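Long-range contact in tRNA(Phe) 7-((3-amino-3-carboxypropyl)-4-demethylwyosine(37)-N(4))-methyltransferase 1 (Pyrococcus horikoshii, PDB 2IT3), which probably methylates the N-4 position of a wybutosine precursor at position 37 of tRNA(Phe), using S-adenosyl-L-methionine as the methyl donor: residues Ser55-Val60 with Lys77-Val82. Residues are numbered along the deposited sequence; the frame is centred on the assembly and turned at random.
Sequences SGRISV and KWHREV
Ile58 and Trp78 face each other as an antiparallel hydrogen-bonded pair where the strands of a beta hairpin run side by side. Ile58 N donates to Trp78 O at 2.7 Å, and Trp78 N returns the bond to Ile58 O at 2.8 Å, both nearly straight. Their side chains share one face of the sheet and cross at about a right angle, with Ile58 CG2 4.0 Å from Trp78 CE3. Val60 CG2 meets the edge of the indole at Trp78 CZ3, 3.6 Å away. With CG1 of Ile58 anti to the carbonyl carbon (chi1 -62°) and the chain extended beyond it (chi2 180°), Ile58 CD1 meets Val82 CG1 tip to tip.

Past the strand end, His79 lays one ring face against Arg57 CB, a CH-pi contact of 3.9 Å to the ring centroid. Its ND1 makes a weak hydrogen bond to Gly56 O at 3.3 Å, and one water ties that same carbonyl to Ser55 OG and His79 O.

The hairpin joins strands 48-63 and 73-78, and strand 98-112 pairs with the former through Arg57 and Ser59. Helix 84-92 packs against Trp78 and Val60, while helix 167-194 meets Ile58 through Met181 and Val82 through Val174.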
ATOM      1  N   SER A  55      -4.465   7.534  12.920  1.00 31.03           N
ATOM      2  CA  SER A  55      -3.220   6.951  13.399  1.00 30.13           C
ATOM      3  C   SER A  55      -3.187   5.445  13.117  1.00 30.38           C
ATOM      4  O   SER A  55      -4.157   4.869  12.631  1.00 29.35           O
ATOM      5  CB  SER A  55      -3.052   7.211  14.903  1.00 31.20           C
ATOM      6  OG  SER A  55      -4.047   6.553  15.669  1.00 28.42           O
ATOM      7  N   GLY A  56      -2.060   4.819  13.421  1.00 30.17           N
ATOM      8  CA  GLY A  56      -1.930   3.392  13.194  1.00 29.98           C
ATOM      9  C   GLY A  56      -3.017   2.630  13.930  1.00 31.19           C
ATOM     10  O   GLY A  56      -3.643   3.157  14.857  1.00 29.92           O
ATOM     11  N   ARG A  57      -3.270   1.399  13.505  1.00 30.57           N
ATOM     12  CA  ARG A  57      -4.279   0.599  14.167  1.00 30.32           C
ATOM     13  C   ARG A  57      -4.125  -0.876  13.866  1.00 29.54           C
ATOM     14  O   ARG A  57      -3.673  -1.270  12.783  1.00 26.23           O
ATOM     15  CB  ARG A  57      -5.685   1.053  13.778  1.00 32.23           C
ATOM     16  CG  ARG A  57      -6.101   0.687  12.378  1.00 35.66           C
ATOM     17  CD  ARG A  57      -7.592   0.907  12.188  1.00 47.11           C
ATOM     18  NE  ARG A  57      -8.165  -0.055  11.246  1.00 55.80           N
ATOM     19  CZ  ARG A  57      -7.876  -0.100   9.950  1.00 58.59           C
ATOM     20  NH1 ARG A  57      -7.022   0.775   9.430  1.00 61.10           N
ATOM     21  NH2 ARG A  57      -8.419  -1.034   9.182  1.00 58.50           N
ATOM     22  N   ILE A  58      -4.493  -1.677  14.856  1.00 27.63           N
ATOM     23  CA  ILE A  58      -4.455  -3.120  14.771  1.00 27.27           C
ATOM     24  C   ILE A  58      -5.924  -3.519  14.783  1.00 27.02           C
ATOM     25  O   ILE A  58      -6.736  -2.872  15.440  1.00 26.24           O
ATOM     26  CB  ILE A  58      -3.720  -3.712  15.990  1.00 27.69           C
ATOM     27  CG1 ILE A  58      -2.274  -3.208  16.004  1.00 27.12           C
ATOM     28  CG2 ILE A  58      -3.799  -5.236  15.965  1.00 26.55           C
ATOM     29  CD1 ILE A  58      -1.430  -3.725  17.188  1.00 28.48           C
ATOM     30  N   SER A  59      -6.276  -4.560  14.038  1.00 26.44           N
ATOM     31  CA  SER A  59      -7.663  -4.995  13.987  1.00 26.66           C
ATOM     32  C   SER A  59      -7.791  -6.470  13.687  1.00 26.07           C
ATOM     33  O   SER A  59      -6.848  -7.112  13.225  1.00 24.52           O
ATOM     34  CB  SER A  59      -8.432  -4.236  12.900  1.00 25.92           C
ATOM     35  OG  SER A  59      -8.477  -2.853  13.170  1.00 32.37           O
ATOM     36  N   VAL A  60      -8.997  -6.974  13.927  1.00 27.19           N
ATOM     37  CA  VAL A  60      -9.365  -8.360  13.689  1.00 27.88           C
ATOM     38  C   VAL A  60     -10.708  -8.239  12.980  1.00 29.37           C
ATOM     39  O   VAL A  60     -11.631  -7.635  13.524  1.00 26.87           O
ATOM     40  CB  VAL A  60      -9.558  -9.121  15.020  1.00 28.05           C
ATOM     41  CG1 VAL A  60     -10.075 -10.530  14.754  1.00 27.77           C
ATOM     42  CG2 VAL A  60      -8.241  -9.171  15.792  1.00 29.77           C
ATOM     43  N   LYS A  77     -10.856  -3.543  17.247  1.00 29.69           N
ATOM     44  CA  LYS A  77     -10.063  -2.440  16.703  1.00 31.39           C
ATOM     45  C   LYS A  77      -9.286  -1.749  17.803  1.00 30.87           C
ATOM     46  O   LYS A  77      -9.868  -1.304  18.788  1.00 30.11           O
ATOM     47  CB  LYS A  77     -10.945  -1.381  16.027  1.00 32.70           C
ATOM     48  CG  LYS A  77     -11.624  -1.815  14.749  1.00 38.14           C
ATOM     49  CD  LYS A  77     -11.949  -0.610  13.869  1.00 41.71           C
ATOM     50  CE  LYS A  77     -10.675   0.095  13.434  1.00 45.17           C
ATOM     51  NZ  LYS A  77     -10.904   1.128  12.382  1.00 50.59           N
ATOM     52  N   TRP A  78      -7.977  -1.632  17.617  1.00 30.16           N
ATOM     53  CA  TRP A  78      -7.126  -0.988  18.603  1.00 30.32           C
ATOM     54  C   TRP A  78      -6.171   0.000  17.948  1.00 31.02           C
ATOM     55  O   TRP A  78      -5.521  -0.315  16.953  1.00 30.02           O
ATOM     56  CB  TRP A  78      -6.317  -2.039  19.346  1.00 30.63           C
ATOM     57  CG  TRP A  78      -7.160  -3.102  19.931  1.00 31.05           C
ATOM     58  CD1 TRP A  78      -7.801  -3.073  21.133  1.00 31.22           C
ATOM     59  CD2 TRP A  78      -7.487  -4.354  19.327  1.00 29.03           C
ATOM     60  NE1 TRP A  78      -8.505  -4.232  21.316  1.00 30.44           N
ATOM     61  CE2 TRP A  78      -8.331  -5.039  20.223  1.00 32.19           C
ATOM     62  CE3 TRP A  78      -7.148  -4.965  18.115  1.00 28.48           C
ATOM     63  CZ2 TRP A  78      -8.843  -6.310  19.947  1.00 29.73           C
ATOM     64  CZ3 TRP A  78      -7.655  -6.226  17.839  1.00 29.00           C
ATOM     65  CH2 TRP A  78      -8.494  -6.885  18.753  1.00 29.55           C
ATOM     66  N   HIS A  79      -6.089   1.195  18.523  1.00 32.75           N
ATOM     67  CA  HIS A  79      -5.208   2.248  18.031  1.00 34.49           C
ATOM     68  C   HIS A  79      -4.038   2.383  19.006  1.00 34.93           C
ATOM     69  O   HIS A  79      -3.641   3.494  19.372  1.00 36.21           O
ATOM     70  CB  HIS A  79      -5.978   3.575  17.939  1.00 35.63           C
ATOM     71  CG  HIS A  79      -7.009   3.606  16.853  1.00 39.84           C
ATOM     72  ND1 HIS A  79      -6.722   4.002  15.563  1.00 45.30           N
ATOM     73  CD2 HIS A  79      -8.320   3.258  16.856  1.00 43.47           C
ATOM     74  CE1 HIS A  79      -7.809   3.900  14.818  1.00 45.48           C
ATOM     75  NE2 HIS A  79      -8.792   3.449  15.579  1.00 46.56           N
ATOM     76  N   ARG A  80      -3.495   1.240  19.418  1.00 35.15           N
ATOM     77  CA  ARG A  80      -2.377   1.174  20.358  1.00 35.03           C
ATOM     78  C   ARG A  80      -1.821  -0.250  20.340  1.00 35.82           C
ATOM     79  O   ARG A  80      -2.388  -1.129  19.689  1.00 35.16           O
ATOM     80  CB  ARG A  80      -2.872   1.486  21.773  1.00 36.88           C
ATOM     81  CG  ARG A  80      -3.863   0.448  22.313  1.00 35.41           C
ATOM     82  CD  ARG A  80      -4.403   0.815  23.689  1.00 36.22           C
ATOM     83  NE  ARG A  80      -5.164  -0.278  24.299  1.00 40.64           N
ATOM     84  CZ  ARG A  80      -6.337  -0.716  23.856  1.00 42.67           C
ATOM     85  NH1 ARG A  80      -6.896  -0.153  22.793  1.00 48.02           N
ATOM     86  NH2 ARG A  80      -6.946  -1.727  24.464  1.00 41.13           N
ATOM     87  N   GLU A  81      -0.712  -0.485  21.039  1.00 35.21           N
ATOM     88  CA  GLU A  81      -0.174  -1.840  21.100  1.00 34.86           C
ATOM     89  C   GLU A  81      -1.271  -2.661  21.761  1.00 33.84           C
ATOM     90  O   GLU A  81      -2.018  -2.141  22.582  1.00 33.37           O
ATOM     91  CB  GLU A  81       1.095  -1.894  21.949  1.00 34.90           C
ATOM     92  CG  GLU A  81       2.304  -1.223  21.316  1.00 36.61           C
ATOM     93  CD  GLU A  81       3.540  -1.315  22.195  1.00 37.93           C
ATOM     94  OE1 GLU A  81       4.035  -2.442  22.420  1.00 40.55           O
ATOM     95  OE2 GLU A  81       4.010  -0.255  22.667  1.00 44.61           O
ATOM     96  N   VAL A  82      -1.381  -3.935  21.406  1.00 33.04           N
ATOM     97  CA  VAL A  82      -2.429  -4.767  21.971  1.00 32.74           C
ATOM     98  C   VAL A  82      -1.912  -5.881  22.869  1.00 33.28           C
ATOM     99  O   VAL A  82      -0.729  -6.218  22.846  1.00 33.75           O
ATOM    100  CB  VAL A  82      -3.274  -5.409  20.857  1.00 32.98           C
ATOM    101  CG1 VAL A  82      -3.908  -4.323  19.984  1.00 30.88           C
ATOM    102  CG2 VAL A  82      -2.406  -6.330  20.016  1.00 32.45           C
TER
HETATM  103  O   HOH W   1      -2.255   4.653  17.007  1.00 32.32           O